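Local atomic coordinates of uronate isomerase (Caulobacter crescentus, PDB entry 2Q01), a protein that interconverts D-glucuronate with D-fructuronate and D-galacturonate with D-tagaturonate, aldose-to-ketose isomerisations in uronate metabolism. Residues H180-A183 and I184-S187; R238-A241 and F242-G246; R448-L451 and V452-E455. One frame throughout, in Å; residues are numbered along the deposited sequence.

Contact 1 (H180-A183 and I184-S187); sequences HHAA and IRES
R185 turns back over the helical turn that begins at H181, and its backbone N donates a nearly straight bond of 3.2 Å to H181 O. Its CB lies beside that carbonyl oxygen, and CG, placed next to the backbone N, comes to 3.0 Å from the same atom. A bend at chi3 (-81°) then swings the guanidinium back along the helix. A182 CA sits over one face of the flat group, offset toward its rim. NH1 meets A182 CB at 3.6 Å, while NH2 rests 3.4 Å from H181 CB. These are van der Waals contacts, for which the small A182 suits the place. An alanine here removes the whole guanidinium, and the A182 face it lies against would probably be left uncovered, with a gap toward W478. H181 instead directs its ring inward, where NE2 bonds to T170 OG1. At the helix end, the small S187 folds its OG back to I184 O (2.8 Å), supplementing a weak backbone bond to A183 O, and I184 reaches F49 of helix 47-51. This is the last turn of the connecting helix in a beta-alpha-beta unit, running from strand 165-169 through helix 179-186 to strand 192-194, as expected of a TIM-barrel relative.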
loop_
_atom_site.group_PDB
_atom_site.type_symbol
_atom_site.label_atom_id
_atom_site.label_comp_id
_atom_site.label_asym_id
_atom_site.label_seq_id
_atom_site.Cartn_x
_atom_site.Cartn_y
_atom_site.Cartn_z
ATOM N N HIS B 180 21.715 -17.938 -32.419
ATOM C CA HIS B 180 22.208 -18.788 -31.344
ATOM C C HIS B 180 21.182 -19.813 -30.889
ATOM O O HIS B 180 21.545 -20.862 -30.375
ATOM C CB HIS B 180 22.687 -17.931 -30.175
ATOM C CG HIS B 180 23.726 -16.930 -30.566
ATOM N ND1 HIS B 180 24.999 -17.293 -30.948
ATOM C CD2 HIS B 180 23.674 -15.581 -30.661
ATOM C CE1 HIS B 180 25.690 -16.209 -31.252
ATOM N NE2 HIS B 180 24.909 -15.157 -31.086
ATOM N N HIS B 181 19.907 -19.507 -31.099
ATOM C CA HIS B 181 18.835 -20.448 -30.815
ATOM C C HIS B 181 18.792 -21.579 -31.828
ATOM O O HIS B 181 18.519 -22.719 -31.463
ATOM C CB HIS B 181 17.494 -19.729 -30.790
ATOM C CG HIS B 181 17.338 -18.803 -29.631
ATOM N ND1 HIS B 181 17.776 -17.499 -29.664
ATOM C CD2 HIS B 181 16.812 -18.997 -28.401
ATOM C CE1 HIS B 181 17.508 -16.922 -28.508
ATOM N NE2 HIS B 181 16.932 -17.812 -27.720
ATOM N N ALA B 182 19.046 -21.255 -33.097
ATOM C CA ALA B 182 19.137 -22.262 -34.158
ATOM C C ALA B 182 20.299 -23.221 -33.921
ATOM O O ALA B 182 20.185 -24.414 -34.193
ATOM C CB ALA B 182 19.260 -21.598 -35.522
ATOM N N ALA B 183 21.402 -22.694 -33.394
ATOM C CA ALA B 183 22.594 -23.487 -33.109
ATOM C C ALA B 183 22.397 -24.411 -31.912
ATOM O O ALA B 183 22.995 -25.485 -31.855
ATOM C CB ALA B 183 23.790 -22.582 -32.888
ATOM N N ILE B 184 21.563 -23.984 -30.966
ATOM C CA ILE B 184 21.235 -24.779 -29.787
ATOM C C ILE B 184 20.413 -25.996 -30.194
ATOM O O ILE B 184 20.701 -27.119 -29.771
ATOM C CB ILE B 184 20.500 -23.940 -28.703
ATOM C CG1 ILE B 184 21.500 -23.078 -27.925
ATOM C CG2 ILE B 184 19.726 -24.839 -27.723
ATOM C CD1 ILE B 184 20.866 -21.899 -27.189
ATOM N N ARG B 185 19.393 -25.774 -31.017
ATOM C CA ARG B 185 18.520 -26.856 -31.463
ATOM C C ARG B 185 19.287 -27.886 -32.288
ATOM O O ARG B 185 19.120 -29.092 -32.108
ATOM C CB ARG B 185 17.348 -26.300 -32.273
ATOM C CG ARG B 185 16.719 -25.051 -31.677
ATOM C CD ARG B 185 15.345 -24.788 -32.272
ATOM N NE ARG B 185 15.428 -24.129 -33.571
ATOM C CZ ARG B 185 15.672 -22.833 -33.738
ATOM N NH1 ARG B 185 15.730 -22.319 -34.958
ATOM N NH2 ARG B 185 15.859 -22.051 -32.683
ATOM N N GLU B 186 20.128 -27.398 -33.195
ATOM C CA GLU B 186 20.794 -28.252 -34.174
ATOM C C GLU B 186 21.856 -29.150 -33.544
ATOM O O GLU B 186 22.211 -30.188 -34.111
ATOM C CB GLU B 186 21.407 -27.416 -35.290
ATOM C CG GLU B 186 20.408 -26.945 -36.325
ATOM C CD GLU B 186 21.082 -26.282 -37.502
ATOM O OE1 GLU B 186 21.632 -25.172 -37.337
ATOM O OE2 GLU B 186 21.066 -26.883 -38.594
ATOM N N SER B 187 22.358 -28.749 -32.376
ATOM C CA SER B 187 23.353 -29.533 -31.643
ATOM C C SER B 187 22.722 -30.758 -30.993
ATOM O O SER B 187 21.500 -30.832 -30.847
ATOM C CB SER B 187 24.054 -28.678 -30.582
ATOM O OG SER B 187 23.198 -28.398 -29.490
#

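Contact 2 (R238-A241 and F242-G246); sequences RRQA and FIDAG
F242, I243 and D244 donate their backbone N-H groups to the carbonyls of R238, R239 and Q240, the regular bonds of an alpha helix; that from I243 N to R239 O is 3.0 Å long. The bond of A245 N to A241 O is already weak, and the helix closes in a Schellman motif. G246 takes a positive phi of 105°, while its N bonds to I243 O at 2.9 Å. Glycine suits this position because a CB would collide with the carbonyl O of A245.

F242 lays the edge of its ring against the turn before it: R238 O lies at that edge, near the ring plane, 2.9 Å from F242 CD1. Its CE1 also meets R238 NH1 at 4.0 Å, the guanidinium and ring planes being 77° apart, so this is an oblique approach and not a stack. On the outer side Q240 NE2 donates to D244 OD2 at 3.3 Å. CG of Q240 points away from its own backbone N and the chain bends at chi2 (49°), which carries the amide along the helix; the acceptor lies in the amide plane, yet the donor stands above the carboxylate plane. Two polar residues suit this exposed flank. Next to them I243 CG2 packs 4.0 Å from Q240 NE2, and I243 CD1 rests 3.4 Å from R239 O.

The buried arginines tie the helix to its surroundings. R238 NE bonds to P174 O and its side chain lies on helix 210-221, whereas R239 forms a salt bridge with D302 of helix 281-302. F242 meets Y197 edge-to-face, and beyond G246 the chain runs on into strand 249-252.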
loop_
_atom_site.group_PDB
_atom_site.type_symbol
_atom_site.label_atom_id
_atom_site.label_comp_id
_atom_site.label_asym_id
_atom_site.label_seq_id
_atom_site.Cartn_x
_atom_site.Cartn_y
_atom_site.Cartn_z
ATOM N N ARG B 238 8.194 -11.919 -38.296
ATOM C CA ARG B 238 9.188 -12.049 -37.232
ATOM C C ARG B 238 8.663 -12.864 -36.060
ATOM O O ARG B 238 9.393 -13.664 -35.493
ATOM C CB ARG B 238 9.705 -10.681 -36.768
ATOM C CG ARG B 238 10.644 -10.008 -37.768
ATOM C CD ARG B 238 11.741 -10.940 -38.218
ATOM N NE ARG B 238 12.794 -11.073 -37.219
ATOM C CZ ARG B 238 13.655 -12.083 -37.167
ATOM N NH1 ARG B 238 14.588 -12.108 -36.225
ATOM N NH2 ARG B 238 13.581 -13.069 -38.049
ATOM N N ARG B 239 7.390 -12.677 -35.723
ATOM C CA ARG B 239 6.740 -13.484 -34.701
ATOM C C ARG B 239 6.737 -14.963 -35.064
ATOM O O ARG B 239 6.996 -15.806 -34.204
ATOM C CB ARG B 239 5.319 -12.994 -34.446
ATOM C CG ARG B 239 5.257 -11.831 -33.481
ATOM C CD ARG B 239 3.936 -11.096 -33.584
ATOM N NE ARG B 239 2.838 -11.865 -33.010
ATOM C CZ ARG B 239 2.307 -11.631 -31.811
ATOM N NH1 ARG B 239 2.767 -10.649 -31.050
ATOM N NH2 ARG B 239 1.309 -12.381 -31.376
ATOM N N GLN B 240 6.462 -15.260 -36.335
ATOM C CA GLN B 240 6.505 -16.624 -36.861
ATOM C C GLN B 240 7.887 -17.251 -36.706
ATOM O O GLN B 240 7.998 -18.409 -36.307
ATOM C CB GLN B 240 6.068 -16.657 -38.334
ATOM C CG GLN B 240 5.769 -18.054 -38.872
ATOM C CD GLN B 240 4.847 -18.854 -37.960
ATOM O OE1 GLN B 240 3.719 -18.439 -37.669
ATOM N NE2 GLN B 240 5.329 -20.006 -37.501
ATOM N N ALA B 241 8.925 -16.473 -37.013
ATOM C CA ALA B 241 10.317 -16.887 -36.841
ATOM C C ALA B 241 10.670 -17.195 -35.385
ATOM O O ALA B 241 11.490 -18.069 -35.118
ATOM C CB ALA B 241 11.255 -15.824 -37.392
ATOM N N PHE B 242 10.051 -16.469 -34.456
ATOM C CA PHE B 242 10.256 -16.682 -33.024
ATOM C C PHE B 242 9.562 -17.958 -32.554
ATOM O O PHE B 242 10.134 -18.726 -31.785
ATOM C CB PHE B 242 9.763 -15.476 -32.222
ATOM C CG PHE B 242 10.770 -14.360 -32.098
ATOM C CD1 PHE B 242 11.189 -13.637 -33.211
ATOM C CD2 PHE B 242 11.278 -14.007 -30.851
ATOM C CE1 PHE B 242 12.106 -12.596 -33.093
ATOM C CE2 PHE B 242 12.197 -12.968 -30.720
ATOM C CZ PHE B 242 12.614 -12.266 -31.843
ATOM N N ILE B 243 8.334 -18.168 -33.028
ATOM C CA ILE B 243 7.569 -19.400 -32.804
ATOM C C ILE B 243 8.347 -20.636 -33.264
ATOM O O ILE B 243 8.441 -21.631 -32.533
ATOM C CB ILE B 243 6.189 -19.326 -33.513
ATOM C CG1 ILE B 243 5.291 -18.328 -32.789
ATOM C CG2 ILE B 243 5.494 -20.692 -33.563
ATOM C CD1 ILE B 243 4.220 -17.742 -33.646
ATOM N N ASP B 244 8.920 -20.544 -34.465
ATOM C CA ASP B 244 9.768 -21.593 -35.030
ATOM C C ASP B 244 11.047 -21.817 -34.219
ATOM O O ASP B 244 11.636 -22.899 -34.267
ATOM C CB ASP B 244 10.120 -21.268 -36.486
ATOM C CG ASP B 244 8.916 -21.333 -37.415
ATOM O OD1 ASP B 244 8.979 -20.717 -38.500
ATOM O OD2 ASP B 244 7.911 -21.995 -37.072
ATOM N N ALA B 245 11.462 -20.794 -33.476
ATOM C CA ALA B 245 12.595 -20.888 -32.559
ATOM C C ALA B 245 12.152 -21.321 -31.152
ATOM O O ALA B 245 12.966 -21.380 -30.224
ATOM C CB ALA B 245 13.340 -19.561 -32.506
ATOM N N GLY B 246 10.861 -21.607 -31.004
ATOM C CA GLY B 246 10.327 -22.170 -29.769
ATOM C C GLY B 246 9.548 -21.233 -28.869
ATOM O O GLY B 246 9.047 -21.663 -27.827
#

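Contact 3 (R448-L451 and V452-E455); sequences RMDL and VEAE
D450 O and L451 O accept the first backbone bonds of the helix, from A454 N (3.2 Å, in the carbonyl plane) and from E455 N (2.9 Å), while R448 and M449 lead in as irregular chain. D450 holds the N-cap position, but its own side chain makes no capping bond. What is formed is the reciprocal half of a capping box: E453 OE2 accepts the backbone N-H of D450 at 3.0 Å, with the donor standing above the carboxylate plane. CG of E453 lies beside its backbone N (chi1 -58°) and the chain is extended beyond it, so the carboxylate reaches back to the start of the turn. A glutamate suits this place because it has the length to do so and because its negative charge would probably be favoured near the positive end of the helix dipole. A water that donates to R448 O at 3.0 Å also gives E453 OE2 a weak bond.

The other oxygen, E453 OE1, is gripped by W116 NE1 and R5 of the second subunit, and the same arginine forms a salt bridge with D450 OD2. Two carboxylates whose oxygens OD2 of D450 and OE1 of E453 are 4.6 Å apart thus share one cation, which probably keeps both ionised.

On the apolar side, M449 SD touches A454 CB at 3.8 Å. The methyl of alanine is small enough to let the sulfur settle over the turn, and M449 also packs on helix 425-445. L451 CD2 lies 3.9 Å from E455 CG, and L451 itself rests on helix 19-30. The pairing of M449, just before the N-cap, with A454 is a hydrophobic staple; with the E453-to-D450 bond it makes a helix N-terminus built into a subunit interface.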
loop_
_atom_site.group_PDB
_atom_site.type_symbol
_atom_site.label_atom_id
_atom_site.label_comp_id
_atom_site.label_asym_id
_atom_site.label_seq_id
_atom_site.Cartn_x
_atom_site.Cartn_y
_atom_site.Cartn_z
ATOM N N ARG B 448 -7.483 -22.012 6.925
ATOM C CA ARG B 448 -8.101 -21.290 5.821
ATOM C C ARG B 448 -8.036 -22.149 4.575
ATOM O O ARG B 448 -8.665 -21.843 3.560
ATOM C CB ARG B 448 -7.375 -19.967 5.580
ATOM C CG ARG B 448 -7.313 -19.070 6.794
ATOM C CD ARG B 448 -7.298 -17.622 6.385
ATOM N NE ARG B 448 -5.962 -17.085 6.196
ATOM C CZ ARG B 448 -5.705 -15.948 5.564
ATOM N NH1 ARG B 448 -6.691 -15.233 5.038
ATOM N NH2 ARG B 448 -4.453 -15.537 5.440
ATOM N N MET B 449 -7.248 -23.215 4.661
ATOM C CA MET B 449 -7.205 -24.237 3.634
ATOM C C MET B 449 -6.808 -25.587 4.228
ATOM O O MET B 449 -6.116 -25.661 5.247
ATOM C CB MET B 449 -6.301 -23.797 2.467
ATOM C CG MET B 449 -4.966 -24.477 2.294
ATOM S SD MET B 449 -4.049 -23.797 0.894
ATOM C CE MET B 449 -5.343 -22.980 -0.039
ATOM N N ASP B 450 -7.287 -26.653 3.598
ATOM C CA ASP B 450 -6.953 -28.002 4.005
ATOM C C ASP B 450 -5.584 -28.370 3.456
ATOM O O ASP B 450 -5.179 -27.867 2.410
ATOM C CB ASP B 450 -8.022 -28.976 3.507
ATOM C CG ASP B 450 -9.352 -28.819 4.245
ATOM O OD1 ASP B 450 -9.350 -28.366 5.413
ATOM O OD2 ASP B 450 -10.406 -29.161 3.666
ATOM N N LEU B 451 -4.873 -29.246 4.160
ATOM C CA LEU B 451 -3.544 -29.669 3.732
ATOM C C LEU B 451 -3.579 -30.257 2.324
ATOM O O LEU B 451 -2.708 -29.977 1.500
ATOM C CB LEU B 451 -2.966 -30.691 4.714
ATOM C CG LEU B 451 -1.525 -30.451 5.171
ATOM C CD1 LEU B 451 -0.995 -31.656 5.932
ATOM C CD2 LEU B 451 -0.632 -30.124 3.983
ATOM N N VAL B 452 -4.592 -31.074 2.058
ATOM C CA VAL B 452 -4.746 -31.727 0.758
ATOM C C VAL B 452 -4.710 -30.701 -0.385
ATOM O O VAL B 452 -4.058 -30.928 -1.409
ATOM C CB VAL B 452 -6.033 -32.612 0.733
ATOM C CG1 VAL B 452 -6.593 -32.800 -0.679
ATOM C CG2 VAL B 452 -5.749 -33.969 1.365
ATOM N N GLU B 453 -5.381 -29.567 -0.179
ATOM C CA GLU B 453 -5.406 -28.466 -1.143
ATOM C C GLU B 453 -4.034 -27.811 -1.306
ATOM O O GLU B 453 -3.617 -27.518 -2.426
ATOM C CB GLU B 453 -6.438 -27.413 -0.736
ATOM C CG GLU B 453 -7.865 -27.934 -0.608
ATOM C CD GLU B 453 -8.819 -26.911 -0.017
ATOM O OE1 GLU B 453 -10.017 -26.933 -0.381
ATOM O OE2 GLU B 453 -8.381 -26.087 0.814
ATOM N N ALA B 454 -3.336 -27.600 -0.192
ATOM C CA ALA B 454 -1.997 -26.997 -0.202
ATOM C C ALA B 454 -0.946 -27.842 -0.916
ATOM O O ALA B 454 -0.087 -27.304 -1.621
ATOM C CB ALA B 454 -1.549 -26.695 1.197
ATOM N N GLU B 455 -1.019 -29.158 -0.725
ATOM C CA GLU B 455 -0.118 -30.103 -1.382
ATOM C C GLU B 455 -0.335 -30.138 -2.895
ATOM O O GLU B 455 0.617 -30.326 -3.655
ATOM C CB GLU B 455 -0.284 -31.501 -0.787
ATOM C CG GLU B 455 0.337 -31.680 0.594
ATOM C CD GLU B 455 0.130 -33.075 1.182
ATOM O OE1 GLU B 455 -0.759 -33.818 0.702
ATOM O OE2 GLU B 455 0.861 -33.425 2.135
HETATM O O HOH W 1 -8.820 -22.703 0.711
#

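How the contacts relate
Along the chain the contacts come in the order 1, 2, 3. Contacts 1 and 2 are neighbours, their centres 13 Å apart on the same side of the chain's centre; they touch where R185 NH2 packs 3.5 Å from A245 CA. Both are ends of helices that lead toward parallel strands, 192-194 and 249-252, consistent with a TIM-barrel fold. Contact 3 stands apart, its centre about 43 Å from the centre of contact 1 and 40 Å from that of contact 2. It opens helix 451-469 and meets the second subunit, so the first two contacts belong to the folding of one chain and the third also to assembly.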